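Local coordinates for protein vanadium-dependent haloperoxidase (Zobellia galactanivorans, PDB 4CIT) that binds vanadate and probably catalyses the peroxide-dependent oxidation of iodide, as a bacterial vanadium-dependent iodoperoxidase, at residues V378-F383 with K405-A410; A300-S305 with N386-D391; A62-A67 with D170-T175. One frame throughout, in Å; residues are numbered along the deposited sequence.

Contact 1: residues V378-F383 with K405-A410; sequences VLTEVF and KSFKQA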
# COMPACT_ATOMS: atom_id res chain seq x y z
N VAL A 378 0.36 -6.80 -10.09
CA VAL A 378 0.84 -5.61 -10.80
C VAL A 378 2.31 -5.66 -11.09
O VAL A 378 2.70 -5.45 -12.25
CB VAL A 378 0.50 -4.28 -10.02
CG1 VAL A 378 1.10 -3.09 -10.75
CG2 VAL A 378 -0.99 -4.15 -9.94
N LEU A 379 3.14 -6.02 -10.11
CA LEU A 379 4.58 -6.03 -10.34
C LEU A 379 4.98 -7.15 -11.29
O LEU A 379 5.94 -7.00 -12.06
CB LEU A 379 5.35 -6.13 -8.99
CG LEU A 379 5.14 -4.85 -8.13
CD1 LEU A 379 5.84 -5.06 -6.79
CD2 LEU A 379 5.60 -3.55 -8.72
N THR A 380 4.27 -8.26 -11.19
CA THR A 380 4.51 -9.35 -12.16
C THR A 380 4.20 -8.88 -13.58
O THR A 380 4.92 -9.18 -14.53
CB THR A 380 3.75 -10.57 -11.78
OG1 THR A 380 4.14 -10.94 -10.44
CG2 THR A 380 4.01 -11.73 -12.80
N GLU A 381 3.14 -8.13 -13.76
CA GLU A 381 2.76 -7.63 -15.05
C GLU A 381 3.77 -6.60 -15.54
O GLU A 381 4.14 -6.64 -16.72
CB GLU A 381 1.40 -6.98 -15.05
CG GLU A 381 0.88 -6.55 -16.45
CD GLU A 381 1.37 -5.19 -16.99
OE1 GLU A 381 1.39 -4.18 -16.24
OE2 GLU A 381 1.77 -5.14 -18.22
N VAL A 382 4.27 -5.75 -14.67
CA VAL A 382 5.25 -4.71 -15.11
C VAL A 382 6.65 -5.23 -15.34
O VAL A 382 7.27 -4.90 -16.41
CB VAL A 382 5.26 -3.52 -14.10
CG1 VAL A 382 6.41 -2.53 -14.33
CG2 VAL A 382 3.95 -2.87 -14.08
N PHE A 383 7.18 -6.04 -14.42
CA PHE A 383 8.57 -6.43 -14.37
C PHE A 383 8.82 -7.91 -14.70
O PHE A 383 9.95 -8.30 -14.95
CB PHE A 383 9.18 -6.15 -13.02
CG PHE A 383 9.26 -4.71 -12.68
CD1 PHE A 383 10.15 -3.89 -13.38
CD2 PHE A 383 8.50 -4.18 -11.66
CE1 PHE A 383 10.31 -2.53 -13.01
CE2 PHE A 383 8.60 -2.80 -11.36
CZ PHE A 383 9.54 -2.02 -12.02
N LYS A 405 12.34 -15.43 -5.08
CA LYS A 405 12.56 -15.82 -6.47
C LYS A 405 11.58 -15.13 -7.39
O LYS A 405 11.75 -15.19 -8.67
CB LYS A 405 12.42 -17.32 -6.65
CG LYS A 405 13.33 -18.10 -5.72
CD LYS A 405 13.56 -19.53 -6.22
CE LYS A 405 14.48 -20.30 -5.27
NZ LYS A 405 15.83 -19.67 -5.23
N SER A 406 10.52 -14.56 -6.83
CA SER A 406 9.46 -13.89 -7.61
C SER A 406 8.59 -12.98 -6.71
O SER A 406 8.56 -13.21 -5.47
CB SER A 406 8.57 -14.96 -8.29
OG SER A 406 7.75 -15.65 -7.35
N PHE A 407 7.84 -12.05 -7.31
CA PHE A 407 6.86 -11.33 -6.50
C PHE A 407 5.81 -12.25 -5.91
O PHE A 407 5.39 -12.03 -4.74
CB PHE A 407 6.19 -10.24 -7.29
CG PHE A 407 7.16 -9.31 -7.97
CD1 PHE A 407 8.04 -8.53 -7.23
CD2 PHE A 407 7.20 -9.25 -9.35
CE1 PHE A 407 8.91 -7.66 -7.88
CE2 PHE A 407 8.08 -8.40 -10.00
CZ PHE A 407 8.93 -7.60 -9.23
N LYS A 408 5.42 -13.27 -6.68
CA LYS A 408 4.41 -14.29 -6.24
C LYS A 408 4.88 -15.01 -4.98
O LYS A 408 4.12 -15.16 -4.01
CB LYS A 408 4.11 -15.29 -7.35
CG LYS A 408 2.92 -16.18 -7.00
CD LYS A 408 2.77 -17.33 -8.00
CE LYS A 408 1.90 -18.50 -7.49
NZ LYS A 408 2.11 -18.93 -6.07
N GLN A 409 6.13 -15.37 -4.96
CA GLN A 409 6.73 -16.04 -3.80
C GLN A 409 6.75 -15.17 -2.57
O GLN A 409 6.38 -15.60 -1.48
CB GLN A 409 8.08 -16.65 -4.11
CG GLN A 409 8.66 -17.46 -2.93
CD GLN A 409 10.13 -17.76 -3.13
OE1 GLN A 409 10.97 -16.86 -3.23
NE2 GLN A 409 10.45 -19.07 -3.26
N ALA A 410 7.13 -13.92 -2.74
CA ALA A 410 7.03 -12.95 -1.65
C ALA A 410 5.61 -12.80 -1.15
O ALA A 410 5.44 -12.72 0.08
CB ALA A 410 7.59 -11.63 -2.04
O HOH W 1 5.69 -13.26 -9.72
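Leu379 meets Phe407 over the face of its ring. Leu379 CB sits 3.6 Å from the centroid of the Phe407 ring and only 9° off the ring normal, a CH-pi contact almost straight above the centre. The leucine side chain crosses the phenylalanine side chain at about a right angle. Its CG lies anti to the carbonyl carbon (chi1 -66°), and from there the CD1 branch reaches one flank of the ring, 4.1 Å from Phe407 CD1. The carbonyl of the same residue lies past the rim on the other flank, with Leu379 O 3.3 Å from Phe407 CE2. That oxygen is also the acceptor for Phe383 N in the last turn of the helix.

Thr380 follows. Its side chain and that of Phe407 slide past each other in opposite directions, and Thr380 OG1 comes within 3.7 Å of Phe407 CD2. The hydroxyl is bonded within its own helix to Ser376 O. It also accepts from a water at 2.9 Å from Thr380 OG1, and this water in turn takes the N-H of Lys408. The water thus joins the two helices beside the ring.

One turn after Leu379, Phe383 meets the same ring at its edge. Phe383 CB lies 3.9 Å from Phe407 CE2, near the ring plane.

Phe407 is the first residue of its helix, right after the N-cap Ser406, whose OG accepts from Gln409 N in a capping bond. Ile295 of helix 288-302 also touches the Phe407 ring, and Phe387 and Phe389 meet it with their rings. The arrangement is a helix-helix contact within the PAP2 superfamily region: an aromatic residue from the first turn of helix 407-420 packs against the last turn of helix 367-383.

Contact 2: residues A300-S305 with N386-D391; sequences ARKTNS and NFSFDD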
# COMPACT_ATOMS: atom_id res chain seq x y z
N ALA A 300 12.38 -1.56 -9.68
CA ALA A 300 12.69 -0.50 -10.59
C ALA A 300 14.18 -0.14 -10.62
O ALA A 300 14.71 0.15 -11.67
CB ALA A 300 11.89 0.73 -10.29
N ARG A 301 14.85 -0.12 -9.45
CA ARG A 301 16.27 0.20 -9.41
C ARG A 301 17.09 -0.94 -10.03
O ARG A 301 18.03 -0.69 -10.86
CB ARG A 301 16.73 0.52 -7.99
CG ARG A 301 16.08 1.76 -7.39
CD ARG A 301 16.54 3.11 -8.02
NE ARG A 301 16.04 3.25 -9.38
CZ ARG A 301 14.73 3.50 -9.64
NH1 ARG A 301 13.79 3.74 -8.61
NH2 ARG A 301 14.38 3.53 -10.89
N LYS A 302 16.71 -2.19 -9.73
CA LYS A 302 17.43 -3.42 -10.22
C LYS A 302 17.40 -3.55 -11.76
O LYS A 302 18.34 -4.05 -12.34
CB LYS A 302 16.85 -4.70 -9.58
CG LYS A 302 17.61 -5.99 -9.88
CD LYS A 302 17.08 -7.21 -9.08
CE LYS A 302 17.76 -8.52 -9.51
NZ LYS A 302 16.94 -9.37 -10.47
N THR A 303 16.38 -2.98 -12.39
CA THR A 303 16.17 -2.96 -13.82
C THR A 303 16.68 -1.68 -14.49
O THR A 303 16.48 -1.52 -15.69
CB THR A 303 14.71 -3.23 -14.15
OG1 THR A 303 13.84 -2.27 -13.49
CG2 THR A 303 14.31 -4.63 -13.83
N ASN A 304 17.26 -0.79 -13.71
CA ASN A 304 17.70 0.54 -14.19
C ASN A 304 16.61 1.24 -14.89
O ASN A 304 16.83 1.86 -15.94
CB ASN A 304 18.90 0.37 -15.14
CG ASN A 304 20.08 -0.25 -14.44
OD1 ASN A 304 20.64 -1.27 -14.89
ND2 ASN A 304 20.42 0.30 -13.29
N SER A 305 15.38 1.17 -14.37
CA SER A 305 14.24 1.77 -15.05
C SER A 305 14.37 3.29 -14.99
O SER A 305 14.77 3.86 -13.94
CB SER A 305 12.97 1.39 -14.29
OG SER A 305 12.75 -0.03 -14.40
N ASN A 386 9.05 -14.66 -12.18
CA ASN A 386 10.39 -15.12 -11.89
C ASN A 386 11.40 -13.99 -11.71
O ASN A 386 12.57 -14.09 -12.09
CB ASN A 386 10.86 -16.21 -12.90
CG ASN A 386 10.11 -17.51 -12.73
OD1 ASN A 386 9.51 -17.78 -11.68
ND2 ASN A 386 10.08 -18.31 -13.79
N PHE A 387 10.93 -12.87 -11.12
CA PHE A 387 11.77 -11.74 -10.87
C PHE A 387 12.41 -11.92 -9.49
O PHE A 387 11.75 -11.76 -8.44
CB PHE A 387 10.96 -10.41 -10.90
CG PHE A 387 11.78 -9.20 -10.88
CD1 PHE A 387 12.22 -8.67 -9.68
CD2 PHE A 387 12.13 -8.54 -12.04
CE1 PHE A 387 13.03 -7.55 -9.63
CE2 PHE A 387 12.92 -7.40 -12.01
CZ PHE A 387 13.37 -6.90 -10.81
N SER A 388 13.68 -12.30 -9.48
CA SER A 388 14.33 -12.55 -8.20
C SER A 388 14.82 -11.22 -7.60
O SER A 388 15.25 -10.27 -8.28
CB SER A 388 15.44 -13.61 -8.32
OG SER A 388 16.50 -13.02 -9.04
N PHE A 389 14.75 -11.12 -6.29
CA PHE A 389 15.17 -9.92 -5.61
C PHE A 389 15.48 -10.15 -4.16
O PHE A 389 15.02 -11.14 -3.52
CB PHE A 389 14.11 -8.75 -5.77
CG PHE A 389 12.80 -8.99 -5.10
CD1 PHE A 389 11.84 -9.72 -5.74
CD2 PHE A 389 12.53 -8.47 -3.81
CE1 PHE A 389 10.60 -10.00 -5.10
CE2 PHE A 389 11.32 -8.70 -3.21
CZ PHE A 389 10.34 -9.45 -3.86
N ASP A 390 16.38 -9.29 -3.66
CA ASP A 390 16.68 -9.18 -2.22
C ASP A 390 15.88 -8.07 -1.63
O ASP A 390 16.01 -6.89 -2.05
CB ASP A 390 18.16 -8.91 -2.05
CG ASP A 390 19.03 -10.09 -2.51
OD1 ASP A 390 18.59 -11.25 -2.47
OD2 ASP A 390 20.16 -9.84 -2.99
N ASP A 391 15.07 -8.40 -0.63
CA ASP A 391 14.17 -7.43 -0.02
C ASP A 391 14.84 -6.84 1.21
O ASP A 391 14.84 -7.53 2.27
CB ASP A 391 12.83 -8.08 0.35
CG ASP A 391 11.86 -7.14 1.07
OD1 ASP A 391 12.22 -5.94 1.31
OD2 ASP A 391 10.72 -7.59 1.34
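Thr303 and Phe387 form the close-packed part of this contact. Thr303 CG2 meets the ring at its edge, in the plane, 3.6 Å from Phe387 CE2. The methyl lies anti to the carbonyl carbon. This leaves OG1 to bond back to Ala299 O in the helix. Phe387 has CG anti to its backbone N (chi1 -170°), which brings the ring across to helix 288-302. There it also touches Ala299.

Lys302 closes the solvent side. Its chain is extended as far as CE and approaches from the opposite direction to the phenylalanine. The fit is looser here, with Lys302 CD 4.1 Å from Phe387 CE1. A bend at chi4 (-100°) turns the ammonium in above the ring. Lys302 NZ stands 4.6 Å from the Phe387 ring centroid and 20° off the normal, a cation-pi contact over the face. Lys302 NZ also donates to Ser388 O, 2.9 Å away and tilted from the carbonyl plane. One ammonium therefore serves both the ring and a loop carbonyl. Lys302, Thr303 and Ser388 are all exposed.

Helix 288-302 ends here in a Schellman motif, with Asn304 in positive phi. Its last turn and the residues after it face the loop that leads into strand 389-391. That strand pairs antiparallel with strand 402-404 in a two-stranded sheet. Phe387 also meets the ring of Phe407 at the start of helix 407-420, and Thr303 touches Phe383 of helix 367-383, so the contact lies at the surface beside the ends of three helices and the small hairpin.

Contact 3: residues A62-A67 with D170-T175; sequences ASRIFA and DNYAQT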
# COMPACT_ATOMS: atom_id res chain seq x y z
N ALA A 62 -2.54 4.90 4.76
CA ALA A 62 -1.22 4.95 4.12
C ALA A 62 -1.32 4.72 2.61
O ALA A 62 -0.63 5.36 1.84
CB ALA A 62 -0.30 3.91 4.77
N SER A 63 -2.25 3.86 2.15
CA SER A 63 -2.37 3.54 0.73
C SER A 63 -2.87 4.72 -0.09
O SER A 63 -2.49 4.96 -1.23
CB SER A 63 -3.23 2.30 0.48
OG SER A 63 -4.58 2.55 0.85
N ARG A 64 -3.66 5.55 0.57
CA ARG A 64 -4.22 6.73 -0.07
C ARG A 64 -3.09 7.80 -0.23
O ARG A 64 -2.96 8.51 -1.22
CB ARG A 64 -5.37 7.25 0.79
CG ARG A 64 -6.01 8.54 0.32
CD ARG A 64 -7.27 8.93 1.15
NE ARG A 64 -7.86 10.15 0.64
CZ ARG A 64 -7.57 11.38 0.96
NH1 ARG A 64 -6.63 11.67 1.86
NH2 ARG A 64 -8.25 12.33 0.38
N ILE A 65 -2.25 7.91 0.79
CA ILE A 65 -1.05 8.82 0.81
C ILE A 65 -0.05 8.50 -0.31
O ILE A 65 0.49 9.39 -0.92
CB ILE A 65 -0.40 8.77 2.19
CG1 ILE A 65 -1.39 9.38 3.22
CG2 ILE A 65 0.88 9.62 2.18
CD1 ILE A 65 -0.96 9.20 4.66
N PHE A 66 0.17 7.21 -0.62
CA PHE A 66 1.04 6.81 -1.72
C PHE A 66 0.43 7.06 -3.09
O PHE A 66 1.13 7.48 -3.97
CB PHE A 66 1.41 5.33 -1.61
CG PHE A 66 2.39 5.04 -0.53
CD1 PHE A 66 3.60 5.67 -0.50
CD2 PHE A 66 2.12 4.07 0.40
CE1 PHE A 66 4.51 5.38 0.49
CE2 PHE A 66 2.99 3.80 1.44
CZ PHE A 66 4.20 4.47 1.48
N ALA A 67 -0.87 6.84 -3.26
CA ALA A 67 -1.46 6.86 -4.57
C ALA A 67 -1.62 8.19 -5.27
O ALA A 67 -1.21 8.34 -6.41
CB ALA A 67 -2.82 6.19 -4.57
N ASP A 170 -13.07 12.64 -2.64
CA ASP A 170 -13.06 11.18 -2.52
C ASP A 170 -13.72 10.64 -1.23
O ASP A 170 -13.68 9.46 -0.94
CB ASP A 170 -11.64 10.64 -2.63
CG ASP A 170 -10.81 10.77 -1.37
OD1 ASP A 170 -11.13 11.52 -0.43
OD2 ASP A 170 -9.73 10.11 -1.38
N ASN A 171 -14.34 11.50 -0.47
CA ASN A 171 -15.05 11.10 0.77
C ASN A 171 -14.24 10.88 1.99
O ASN A 171 -14.78 10.62 3.09
CB ASN A 171 -16.03 9.95 0.56
CG ASN A 171 -17.31 10.10 1.42
OD1 ASN A 171 -17.87 11.20 1.55
ND2 ASN A 171 -17.85 9.00 1.85
N TYR A 172 -12.92 11.02 1.88
CA TYR A 172 -12.07 10.83 3.07
C TYR A 172 -12.45 11.88 4.12
O TYR A 172 -12.56 11.60 5.30
CB TYR A 172 -10.62 11.02 2.71
CG TYR A 172 -9.66 10.97 3.84
CD1 TYR A 172 -9.32 9.75 4.39
CD2 TYR A 172 -9.06 12.12 4.35
CE1 TYR A 172 -8.44 9.65 5.44
CE2 TYR A 172 -8.13 12.04 5.41
CZ TYR A 172 -7.87 10.80 5.98
OH TYR A 172 -7.01 10.62 7.02
N ALA A 173 -12.61 13.12 3.68
CA ALA A 173 -12.80 14.20 4.72
C ALA A 173 -14.09 13.88 5.48
O ALA A 173 -14.14 14.09 6.66
CB ALA A 173 -12.94 15.57 4.11
N GLN A 174 -15.11 13.48 4.78
CA GLN A 174 -16.43 13.23 5.36
C GLN A 174 -16.41 12.05 6.26
O GLN A 174 -17.15 12.03 7.23
CB GLN A 174 -17.49 13.02 4.30
CG GLN A 174 -17.84 14.31 3.58
CD GLN A 174 -16.88 14.71 2.49
OE1 GLN A 174 -15.87 14.04 2.19
NE2 GLN A 174 -17.14 15.89 1.95
N THR A 175 -15.61 11.02 5.95
CA THR A 175 -15.59 9.87 6.84
C THR A 175 -14.82 10.11 8.14
O THR A 175 -14.92 9.31 9.06
CB THR A 175 -14.98 8.62 6.14
OG1 THR A 175 -13.66 8.95 5.72
CG2 THR A 175 -15.84 8.09 5.05
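Arg64 meets Asp170 with one edge of its guanidinium and Tyr172 with one face. Its CG lies anti to the backbone N (chi1 176°), and the chain runs extended from CG to NE, so the charged group is carried clear of helix 59-80.

The carboxylate approaches from the opposite direction and is gripped side-on by two nitrogens. Arg64 NE donates at 2.8 Å to the syn lone pair of Asp170 OD2, nearly straight and in the guanidinium plane. Arg64 NH2 bonds at 3.1 Å to Asp170 OD1, more bent and tilted from that plane. The carboxylate is turned 48° against the guanidinium, so the pair is not coplanar.

The tyrosine ring lies flat on the guanidinium, their planes 10° apart and centres 4.1 Å apart. The stack is offset. Arg64 NH1 sits 3.5 Å from Tyr172 CD2, while Tyr172 CB is placed over the guanidinium near its rim.

Asp170 OD1 has a second donor, Tyr172 N at 3.0 Å, which comes from the opposite face of the carboxylate plane to Arg64 NH2. Tyr68 OH bonds to Asp170 OD2. With both oxygens held, the carboxylate has little freedom to turn. A leucine in place of Arg64 would probably cost this buried carboxylate the charged partner that grips it side-on, and leave the Tyr172 ring without its flat partner.

The bond from Tyr172 N makes residues 170 to 172 an Asx turn leading into a weakly bonded helical turn at about 172-175. The whole is a buried salt bridge combined with an arginine-aromatic stack, tying that turn to helix 59-80.

Contacts 1 and 2 are neighbours, their centres about 10 Å apart. Contact 1 joins helix 367-383 to helix 407-420; contact 2 sets the end of helix 288-302 against the chain that connects those two helices. They touch through aromatic rings, with Phe407 CZ 3.5 Å from Phe387 CD1. Contact 1 is the partly buried, mainly apolar side of this cluster, contact 2 its surface side. Contact 3 joins other elements on the opposite side of the chain's centre, about 26 Å from contact 1 and about 29 Å from contact 2, centre to centre. It is buried, yet held by a salt bridge and a guanidinium-ring stack, whereas the surface charge of contact 2 bonds a backbone carbonyl.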